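Local coordinates for CHAD domain protein (Streptomyces chartreusis, PDB 6RN5) that probably binds polyphosphate through its alpha-helical CHAD domain and also binds copper ions, as a phosin with a combined polyphosphate- and metal-binding fold, at residues 80-83 / 84-88; 286-289 / 290-294; 331-334 / 335-338. One frame throughout, in Å; residues are numbered along the deposited sequence.

Contact 1: residues 80-83 / 84-88; sequences LDTD and WCEGM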
ATOM      1  N   LEU A  80      -6.068 -44.246 -20.082  1.00 36.34           N
ATOM      2  CA  LEU A  80      -6.690 -43.831 -21.341  1.00 38.63           C
ATOM      3  C   LEU A  80      -5.648 -43.950 -22.455  1.00 36.47           C
ATOM      4  O   LEU A  80      -4.487 -43.887 -22.201  1.00 40.93           O
ATOM      5  CB  LEU A  80      -7.173 -42.377 -21.215  1.00 34.59           C
ATOM      6  CG  LEU A  80      -8.207 -42.080 -20.117  1.00 36.94           C
ATOM      7  CD1 LEU A  80      -8.271 -40.617 -19.667  1.00 38.93           C
ATOM      8  CD2 LEU A  80      -9.579 -42.474 -20.591  1.00 35.74           C
ATOM      9  N   ASP A  81      -6.073 -44.115 -23.690  1.00 40.12           N
ATOM     10  CA  ASP A  81      -5.156 -44.096 -24.846  1.00 40.43           C
ATOM     11  C   ASP A  81      -4.303 -42.841 -24.896  1.00 44.33           C
ATOM     12  O   ASP A  81      -4.829 -41.713 -24.939  1.00 40.31           O
ATOM     13  CB  ASP A  81      -5.977 -44.205 -26.114  1.00 46.27           C
ATOM     14  CG  ASP A  81      -5.131 -44.243 -27.361  1.00 46.97           C
ATOM     15  OD1 ASP A  81      -4.519 -43.231 -27.775  1.00 53.06           O
ATOM     16  OD2 ASP A  81      -5.129 -45.301 -27.965  1.00 54.18           O
ATOM     17  N   THR A  82      -2.982 -43.028 -24.918  1.00 43.27           N
ATOM     18  CA  THR A  82      -2.075 -41.925 -24.772  1.00 44.74           C
ATOM     19  C   THR A  82      -2.181 -40.915 -25.919  1.00 49.35           C
ATOM     20  O   THR A  82      -2.276 -39.703 -25.648  1.00 45.19           O
ATOM     21  CB  THR A  82      -0.629 -42.423 -24.596  1.00 43.62           C
ATOM     22  OG1 THR A  82      -0.535 -43.061 -23.337  1.00 46.56           O
ATOM     23  CG2 THR A  82       0.359 -41.289 -24.559  1.00 45.66           C
ATOM     24  N   ASP A  83      -2.143 -41.405 -27.165  1.00 49.33           N
ATOM     25  CA  ASP A  83      -2.234 -40.551 -28.360  1.00 52.11           C
ATOM     26  C   ASP A  83      -3.525 -39.751 -28.311  1.00 50.51           C
ATOM     27  O   ASP A  83      -3.509 -38.533 -28.454  1.00 51.07           O
ATOM     28  CB  ASP A  83      -2.229 -41.358 -29.665  1.00 55.18           C
ATOM     29  CG  ASP A  83      -0.923 -42.076 -29.918  1.00 57.56           C
ATOM     30  OD1 ASP A  83       0.129 -41.632 -29.427  1.00 59.50           O
ATOM     31  OD2 ASP A  83      -0.963 -43.107 -30.615  1.00 64.83           O
ATOM     32  N   TRP A  84      -4.639 -40.437 -28.088  1.00 44.81           N
ATOM     33  CA  TRP A  84      -5.907 -39.740 -27.948  1.00 44.74           C
ATOM     34  C   TRP A  84      -5.823 -38.589 -26.902  1.00 42.37           C
ATOM     35  O   TRP A  84      -6.124 -37.447 -27.223  1.00 40.84           O
ATOM     36  CB  TRP A  84      -6.984 -40.747 -27.638  1.00 42.64           C
ATOM     37  CG  TRP A  84      -8.320 -40.140 -27.421  1.00 42.20           C
ATOM     38  CD1 TRP A  84      -9.257 -39.799 -28.378  1.00 43.52           C
ATOM     39  CD2 TRP A  84      -8.913 -39.846 -26.157  1.00 39.70           C
ATOM     40  NE1 TRP A  84     -10.384 -39.284 -27.766  1.00 39.55           N
ATOM     41  CE2 TRP A  84     -10.199 -39.319 -26.407  1.00 36.11           C
ATOM     42  CE3 TRP A  84      -8.468 -39.955 -24.827  1.00 37.71           C
ATOM     43  CZ2 TRP A  84     -11.026 -38.886 -25.388  1.00 35.68           C
ATOM     44  CZ3 TRP A  84      -9.301 -39.542 -23.822  1.00 37.40           C
ATOM     45  CH2 TRP A  84     -10.580 -39.014 -24.107  1.00 33.98           C
ATOM     46  N   CYS A  85      -5.322 -38.862 -25.704  1.00 38.06           N
ATOM     47  CA  CYS A  85      -5.150 -37.815 -24.689  1.00 44.21           C
ATOM     48  C   CYS A  85      -4.329 -36.627 -25.189  1.00 47.43           C
ATOM     49  O   CYS A  85      -4.680 -35.460 -24.980  1.00 47.15           O
ATOM     50  CB  CYS A  85      -4.461 -38.350 -23.424  1.00 42.64           C
ATOM     51  SG  CYS A  85      -5.516 -39.412 -22.444  1.00 41.92           S
ATOM     52  N   GLU A  86      -3.222 -36.953 -25.829  1.00 51.62           N
ATOM     53  CA  GLU A  86      -2.264 -35.959 -26.268  1.00 52.99           C
ATOM     54  C   GLU A  86      -2.843 -35.112 -27.390  1.00 47.79           C
ATOM     55  O   GLU A  86      -2.575 -33.937 -27.449  1.00 52.80           O
ATOM     56  CB  GLU A  86      -0.982 -36.649 -26.738  1.00 51.67           C
ATOM     57  CG  GLU A  86      -0.192 -37.300 -25.622  1.00 59.16           C
ATOM     58  CD  GLU A  86       1.144 -37.890 -26.105  1.00 65.20           C
ATOM     59  OE1 GLU A  86       1.261 -38.269 -27.303  1.00 66.91           O
ATOM     60  OE2 GLU A  86       2.081 -37.957 -25.279  1.00 60.18           O
ATOM     61  N   GLY A  87      -3.609 -35.728 -28.284  1.00 47.28           N
ATOM     62  CA  GLY A  87      -4.364 -34.996 -29.303  1.00 48.38           C
ATOM     63  C   GLY A  87      -5.475 -34.107 -28.699  1.00 48.26           C
ATOM     64  O   GLY A  87      -5.614 -32.951 -29.091  1.00 50.26           O
ATOM     65  N   MET A  88      -6.223 -34.623 -27.724  1.00 41.51           N
ATOM     66  CA  MET A  88      -7.354 -33.877 -27.129  1.00 43.77           C
ATOM     67  C   MET A  88      -6.930 -32.665 -26.313  1.00 44.02           C
ATOM     68  O   MET A  88      -7.553 -31.613 -26.415  1.00 40.71           O
ATOM     69  CB  MET A  88      -8.178 -34.774 -26.213  1.00 41.92           C
ATOM     70  CG  MET A  88      -8.822 -35.987 -26.870  1.00 38.01           C
ATOM     71  SD  MET A  88     -10.178 -35.466 -27.916  1.00 40.54           S
ATOM     72  CE  MET A  88     -11.457 -35.087 -26.724  1.00 38.13           C
TER

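Contact 2: residues 286-289 / 290-294; sequences LHRY and AREAV. With SO4 (sulfate ion), chain G.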
ATOM      1  N   LEU A 286      -6.720 -29.054 -10.726  1.00 32.33           N
ATOM      2  CA  LEU A 286      -6.542 -30.450 -11.104  1.00 30.20           C
ATOM      3  C   LEU A 286      -7.042 -31.366 -10.012  1.00 29.28           C
ATOM      4  O   LEU A 286      -7.720 -32.348 -10.299  1.00 30.90           O
ATOM      5  CB  LEU A 286      -5.066 -30.741 -11.457  1.00 30.89           C
ATOM      6  CG  LEU A 286      -4.661 -30.098 -12.800  1.00 33.21           C
ATOM      7  CD1 LEU A 286      -3.143 -30.178 -13.133  1.00 34.62           C
ATOM      8  CD2 LEU A 286      -5.446 -30.767 -13.903  1.00 37.20           C
ATOM      9  N   HIS A 287      -6.699 -31.036  -8.771  1.00 30.27           N
ATOM     10  CA  HIS A 287      -7.102 -31.817  -7.593  1.00 35.71           C
ATOM     11  C   HIS A 287      -8.640 -31.757  -7.410  1.00 32.34           C
ATOM     12  O   HIS A 287      -9.267 -32.732  -7.165  1.00 30.21           O
ATOM     13  CB  HIS A 287      -6.331 -31.282  -6.338  1.00 35.14           C
ATOM     14  CG  HIS A 287      -6.816 -31.823  -5.033  1.00 35.84           C
ATOM     15  ND1 HIS A 287      -6.837 -33.172  -4.740  1.00 38.65           N
ATOM     16  CD2 HIS A 287      -7.266 -31.189  -3.920  1.00 38.07           C
ATOM     17  CE1 HIS A 287      -7.284 -33.343  -3.508  1.00 36.74           C
ATOM     18  NE2 HIS A 287      -7.548 -32.154  -2.986  1.00 39.59           N
ATOM     19  N   ARG A 288      -9.245 -30.612  -7.632  1.00 36.14           N
ATOM     20  CA  ARG A 288     -10.690 -30.505  -7.421  1.00 36.16           C
ATOM     21  C   ARG A 288     -11.432 -31.392  -8.377  1.00 33.06           C
ATOM     22  O   ARG A 288     -12.323 -32.119  -7.981  1.00 32.45           O
ATOM     23  CB  ARG A 288     -11.143 -29.050  -7.550  1.00 41.19           C
ATOM     24  CG  ARG A 288     -11.003 -28.264  -6.228  1.00 46.84           C
ATOM     25  CD  ARG A 288     -12.252 -27.362  -6.071  1.00 50.73           C
ATOM     26  NE  ARG A 288     -12.212 -26.447  -7.183  1.00 48.05           N
ATOM     27  CZ  ARG A 288     -13.095 -26.267  -8.155  1.00 47.74           C
ATOM     28  NH1 ARG A 288     -14.285 -26.841  -8.181  1.00 51.44           N
ATOM     29  NH2 ARG A 288     -12.769 -25.392  -9.096  1.00 45.10           N
ATOM     30  N   TYR A 289     -10.973 -31.405  -9.614  1.00 31.36           N
ATOM     31  CA  TYR A 289     -11.650 -32.124 -10.678  1.00 31.97           C
ATOM     32  C   TYR A 289     -11.399 -33.597 -10.607  1.00 31.59           C
ATOM     33  O   TYR A 289     -12.208 -34.363 -11.096  1.00 29.62           O
ATOM     34  CB  TYR A 289     -11.208 -31.600 -12.049  1.00 33.22           C
ATOM     35  CG  TYR A 289     -11.547 -30.158 -12.332  1.00 34.31           C
ATOM     36  CD1 TYR A 289     -12.553 -29.490 -11.630  1.00 34.90           C
ATOM     37  CD2 TYR A 289     -10.907 -29.477 -13.362  1.00 33.60           C
ATOM     38  CE1 TYR A 289     -12.888 -28.185 -11.942  1.00 35.56           C
ATOM     39  CE2 TYR A 289     -11.229 -28.181 -13.666  1.00 33.55           C
ATOM     40  CZ  TYR A 289     -12.217 -27.525 -12.963  1.00 35.89           C
ATOM     41  OH  TYR A 289     -12.524 -26.183 -13.270  1.00 37.23           O
ATOM     42  N   ALA A 290     -10.274 -33.985 -10.009  1.00 32.58           N
ATOM     43  CA  ALA A 290      -9.988 -35.387  -9.725  1.00 30.58           C
ATOM     44  C   ALA A 290     -10.928 -35.924  -8.640  1.00 32.20           C
ATOM     45  O   ALA A 290     -11.469 -37.038  -8.773  1.00 30.27           O
ATOM     46  CB  ALA A 290      -8.506 -35.562  -9.316  1.00 29.69           C
ATOM     47  N   ARG A 291     -11.083 -35.172  -7.552  1.00 34.25           N
ATOM     48  CA  ARG A 291     -12.107 -35.487  -6.552  1.00 38.28           C
ATOM     49  C   ARG A 291     -13.475 -35.672  -7.226  1.00 37.80           C
ATOM     50  O   ARG A 291     -14.184 -36.605  -6.894  1.00 37.29           O
ATOM     51  CB  ARG A 291     -12.192 -34.405  -5.462  1.00 40.45           C
ATOM     52  CG  ARG A 291     -11.018 -34.473  -4.486  1.00 49.53           C
ATOM     53  CD  ARG A 291     -10.983 -33.322  -3.470  1.00 55.46           C
ATOM     54  NE  ARG A 291     -11.883 -33.503  -2.316  1.00 62.45           N
ATOM     55  CZ  ARG A 291     -13.003 -32.806  -2.077  1.00 65.87           C
ATOM     56  NH1 ARG A 291     -13.431 -31.830  -2.890  1.00 69.79           N
ATOM     57  NH2 ARG A 291     -13.713 -33.083  -1.000  1.00 68.42           N
ATOM     58  N   GLU A 292     -13.849 -34.782  -8.156  1.00 36.90           N
ATOM     59  CA  GLU A 292     -15.107 -34.951  -8.925  1.00 36.51           C
ATOM     60  C   GLU A 292     -15.131 -36.289  -9.699  1.00 35.63           C
ATOM     61  O   GLU A 292     -16.111 -37.019  -9.661  1.00 34.70           O
ATOM     62  CB  GLU A 292     -15.292 -33.811  -9.929  1.00 37.00           C
ATOM     63  CG  GLU A 292     -15.592 -32.454  -9.310  1.00 36.93           C
ATOM     64  CD  GLU A 292     -16.154 -31.476 -10.314  1.00 36.35           C
ATOM     65  OE1 GLU A 292     -16.420 -31.850 -11.488  1.00 37.89           O
ATOM     66  OE2 GLU A 292     -16.362 -30.309  -9.926  1.00 38.09           O
ATOM     67  N   ALA A 293     -14.065 -36.593 -10.432  1.00 32.65           N
ATOM     68  CA  ALA A 293     -14.023 -37.799 -11.247  1.00 34.76           C
ATOM     69  C   ALA A 293     -14.213 -39.100 -10.448  1.00 36.96           C
ATOM     70  O   ALA A 293     -14.846 -40.082 -10.904  1.00 35.61           O
ATOM     71  CB  ALA A 293     -12.691 -37.830 -12.011  1.00 36.09           C
ATOM     72  N   VAL A 294     -13.626 -39.078  -9.252  1.00 39.13           N
ATOM     73  CA  VAL A 294     -13.588 -40.181  -8.305  1.00 41.67           C
ATOM     74  C   VAL A 294     -14.950 -40.393  -7.686  1.00 45.37           C
ATOM     75  O   VAL A 294     -15.315 -41.507  -7.399  1.00 41.81           O
ATOM     76  CB  VAL A 294     -12.523 -39.901  -7.216  1.00 42.15           C
ATOM     77  CG1 VAL A 294     -12.802 -40.630  -5.937  1.00 46.37           C
ATOM     78  CG2 VAL A 294     -11.150 -40.287  -7.771  1.00 44.62           C
TER
HETATM   79  S   SO4 G 406     -15.116 -24.454 -11.466  1.00 43.77           S
HETATM   80  O1  SO4 G 406     -15.395 -24.718 -12.864  1.00 40.56           O
HETATM   81  O2  SO4 G 406     -16.103 -25.229 -10.677  1.00 41.89           O
HETATM   82  O3  SO4 G 406     -15.255 -23.028 -11.153  1.00 47.64           O
HETATM   83  O4  SO4 G 406     -13.702 -24.826 -11.210  1.00 51.23           O
HETATM   84  O   HOH W   1     -15.781 -29.384  -7.314  1.00 52.52           O

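Contact 3: residues 331-334 / 335-338; sequences ARTP and RIAP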
ATOM      1  N   ALA A 331       0.208   2.747 -18.269  1.00 29.21           N
ATOM      2  CA  ALA A 331       1.084   3.862 -17.937  1.00 32.62           C
ATOM      3  C   ALA A 331       2.177   4.110 -18.977  1.00 35.51           C
ATOM      4  O   ALA A 331       2.750   5.190 -18.996  1.00 32.60           O
ATOM      5  CB  ALA A 331       1.731   3.612 -16.572  1.00 33.76           C
ATOM      6  N   ARG A 332       2.433   3.125 -19.844  1.00 34.49           N
ATOM      7  CA  ARG A 332       3.359   3.320 -20.948  1.00 37.81           C
ATOM      8  C   ARG A 332       2.693   3.818 -22.233  1.00 34.47           C
ATOM      9  O   ARG A 332       3.356   3.980 -23.219  1.00 32.64           O
ATOM     10  CB  ARG A 332       4.051   2.024 -21.274  1.00 41.77           C
ATOM     11  CG  ARG A 332       4.596   1.296 -20.081  1.00 47.36           C
ATOM     12  CD  ARG A 332       5.507   0.156 -20.520  1.00 61.87           C
ATOM     13  NE  ARG A 332       6.918   0.528 -20.327  1.00 78.33           N
ATOM     14  CZ  ARG A 332       7.731   1.045 -21.256  1.00 86.06           C
ATOM     15  NH1 ARG A 332       8.979   1.362 -20.926  1.00 94.44           N
ATOM     16  NH2 ARG A 332       7.326   1.242 -22.513  1.00 97.48           N
ATOM     17  N   THR A 333       1.387   4.030 -22.239  1.00 30.62           N
ATOM     18  CA  THR A 333       0.704   4.544 -23.405  1.00 30.44           C
ATOM     19  C   THR A 333       1.286   5.933 -23.748  1.00 36.77           C
ATOM     20  O   THR A 333       1.457   6.754 -22.850  1.00 31.90           O
ATOM     21  CB  THR A 333      -0.777   4.738 -23.082  1.00 29.90           C
ATOM     22  OG1 THR A 333      -1.313   3.499 -22.637  1.00 30.77           O
ATOM     23  CG2 THR A 333      -1.587   5.248 -24.288  1.00 31.45           C
ATOM     24  N   PRO A 334       1.614   6.195 -25.030  1.00 37.24           N
ATOM     25  CA  PRO A 334       2.279   7.479 -25.318  1.00 36.28           C
ATOM     26  C   PRO A 334       1.308   8.642 -25.173  1.00 37.50           C
ATOM     27  O   PRO A 334       0.092   8.453 -25.288  1.00 34.50           O
ATOM     28  CB  PRO A 334       2.775   7.317 -26.738  1.00 41.06           C
ATOM     29  CG  PRO A 334       1.955   6.229 -27.336  1.00 42.74           C
ATOM     30  CD  PRO A 334       1.427   5.356 -26.223  1.00 37.19           C
ATOM     31  N   ARG A 335       1.850   9.810 -24.843  1.00 40.74           N
ATOM     32  CA  ARG A 335       1.086  11.062 -24.685  1.00 42.13           C
ATOM     33  C   ARG A 335       0.098  11.099 -23.498  1.00 39.31           C
ATOM     34  O   ARG A 335      -0.745  11.950 -23.439  1.00 37.89           O
ATOM     35  CB  ARG A 335       0.365  11.454 -25.999  1.00 45.93           C
ATOM     36  CG  ARG A 335       1.295  11.911 -27.154  1.00 54.23           C
ATOM     37  CD  ARG A 335       0.468  12.415 -28.359  1.00 54.98           C
ATOM     38  NE  ARG A 335      -0.454  11.339 -28.672  1.00 62.09           N
ATOM     39  CZ  ARG A 335      -1.774  11.310 -28.478  1.00 64.56           C
ATOM     40  NH1 ARG A 335      -2.454  12.391 -28.066  1.00 65.34           N
ATOM     41  NH2 ARG A 335      -2.425  10.172 -28.773  1.00 56.53           N
ATOM     42  N   ILE A 336       0.201  10.231 -22.506  1.00 37.37           N
ATOM     43  CA  ILE A 336      -0.694  10.437 -21.389  1.00 35.69           C
ATOM     44  C   ILE A 336      -0.126  11.508 -20.500  1.00 34.90           C
ATOM     45  O   ILE A 336       1.083  11.698 -20.438  1.00 28.61           O
ATOM     46  CB  ILE A 336      -0.991   9.159 -20.586  1.00 40.48           C
ATOM     47  CG1 ILE A 336       0.314   8.516 -20.054  1.00 39.31           C
ATOM     48  CG2 ILE A 336      -1.828   8.234 -21.466  1.00 41.79           C
ATOM     49  CD1 ILE A 336       0.058   7.329 -19.149  1.00 41.53           C
ATOM     50  N   ALA A 337      -1.040  12.198 -19.823  1.00 35.57           N
ATOM     51  CA  ALA A 337      -0.704  13.258 -18.849  1.00 36.84           C
ATOM     52  C   ALA A 337      -0.018  12.651 -17.599  1.00 33.84           C
ATOM     53  O   ALA A 337      -0.298  11.520 -17.261  1.00 32.23           O
ATOM     54  CB  ALA A 337      -1.995  13.986 -18.439  1.00 34.60           C
ATOM     55  N   PRO A 338       0.880  13.405 -16.926  1.00 35.68           N
ATOM     56  CA  PRO A 338       1.509  12.948 -15.682  1.00 32.66           C
ATOM     57  C   PRO A 338       0.486  12.524 -14.611  1.00 32.57           C
ATOM     58  O   PRO A 338       0.699  11.540 -13.934  1.00 30.33           O
ATOM     59  CB  PRO A 338       2.297  14.175 -15.218  1.00 34.42           C
ATOM     60  CG  PRO A 338       2.696  14.816 -16.518  1.00 40.88           C
ATOM     61  CD  PRO A 338       1.453  14.687 -17.373  1.00 37.73           C
TER

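Contact 1: residues 80-83 / 84-88
Asp81 turns its carboxylate back onto the first turn of helix 82-120 by setting CG opposite its own backbone N (chi1 -178°), and Trp84 makes the same choice, with an edge of its indole lying near Asp81 O. Asp81 is the N-cap: its OD1 accepts from Trp84 N at 2.8 Å in a nearly straight bond (176°), the N-H arriving on the anti side of the carboxylate and 22° out of its plane. OD1 also rests against Trp84 CB, and the carboxylate stands almost perpendicular to the indole. The carbonyl of the same residue opens the helical hydrogen bonding, Cys85 N reaching Asp81 O at 3.0 Å, and Thr82 O and Asp83 O continue the pattern to Glu86 N and Gly87 N.

On the buried side, Leu80 CB lies 3.6 Å from Cys85 SG, and both side chains pack on Leu73 of helix 56-75. Met88 CG sits 3.6 Å above one indole face, offset toward the rim, while Pro218 also packs on Trp84. On the outer side, Thr82 CG2 lies alongside the Glu86 carboxylate, 3.8 Å from CD, and Asp83 OD1 stands 4.1 Å from Glu86 OE1. Three acidic side chains thus gather near the N-terminal end of the helix, whose positive end would probably favour these charges and may ease the repulsion between Asp83 and Glu86.

Contact 2: residues 286-289 / 290-294
Arg288 and Glu292 stand one turn apart on helix 274-295 of the CHAD domain, an all-helical fold, and share a water at the edge of a basic anion pocket. The close-packed part lies along the backbone and its buried flank: four successive i+4 to i N-H...O bonds run from Ala290 N to Leu286 O through Ala293 N to Tyr289 O, and the Ala290 methyl (CB) sits 3.5 Å from Leu286 O and also meets Thr75 of helix 56-75. His287 is buried against Leu307 and Leu239; with CG swung opposite its backbone N (chi1 170°), it brings CE1 and NE2 to CD of the exposed Arg291, each at 3.7 Å, the guanidinium beyond being turned 44° from the imidazole.

The polar side is looser. Arg288 NH1 is 4.4 Å from Glu292 OE2, which lies well out of the guanidinium plane, so charge alone acts directly between them. The water donates to OE2 at 2.8 Å and takes a weak bond from NH1. Glu292 is held more firmly by Tyr27, which bonds to OE1, and by a salt bridge from Arg68 to OE2.

A sulfate, probably from the crystallisation liquor, sits in the pocket, also hydrogen-bonded by Arg64, Arg67 and Arg68, consistent with a phosphate-binding surface. Its sulfur lies in plane at the Arg288 guanidinium edge, and its O4 accepts at 2.7 Å from Tyr289 OH, which Arg67 NE also bonds.

Contact 3: residues 331-334 / 335-338
Ile336 folds back over the preceding residues, its CD1 lying 3.4 Å from Ala331 O and 3.8 Å from Ala331 CA. Its CG1 rests 3.5 Å from Thr333 O, and the CG2 branch meets Thr333 CB at 4.0 Å, the two side chains crossing at about a right angle. CG1 takes the position between backbone N and carbonyl carbon (chi1 57°), which directs the ethyl arm toward Ala331 and leaves CG2 for the threonine.

This reversal is a type II beta turn from Thr333 to Ile336, joining helix 305-331 to helix 338-366. Arg335, at its third position, has a positive phi of 67°, as that turn type requires, and Pro334 fills the second position. The positive phi brings Arg335 CB to 3.1 Å from Pro334 O, which lies over one face of the arginine's guanidinium.

Thr333 is anchored by its hydroxyl, OG1 being hydrogen-bonded to Ala330 O and to Gln182 NE2. Farther out, Ala331 packs on Leu344 and Ile336 on Ala341, both of helix 338-366, whose N-cap position is Ala337. Tyr342 of the second subunit packs on Ala331, and Pro338 of that subunit on Ile336; the side chain of the copper ligand His348 is about 7 Å from that of Ala331.

After helix 21-42 the chain runs through helix 56-75, which adjoins contacts 1 and 2: Leu73 packs under the start of helix 82-120 in contact 1, and Ala71 and Thr75 touch contact 2. Contact 1 caps the N-terminal end of helix 82-120; contact 2 comes later, inside helix 274-295, and contact 3 closes the turn between helices 305-331 and 338-366. The three follow in series, and none encloses or crosses another. Contacts 1 and 2 do not touch; their centres are about 19 Å apart and their nearest atoms about 9 Å. Contact 3 lies across the chain's centre, 48 and 46 Å from them between centres, where the second subunit packs and a copper site lies nearby.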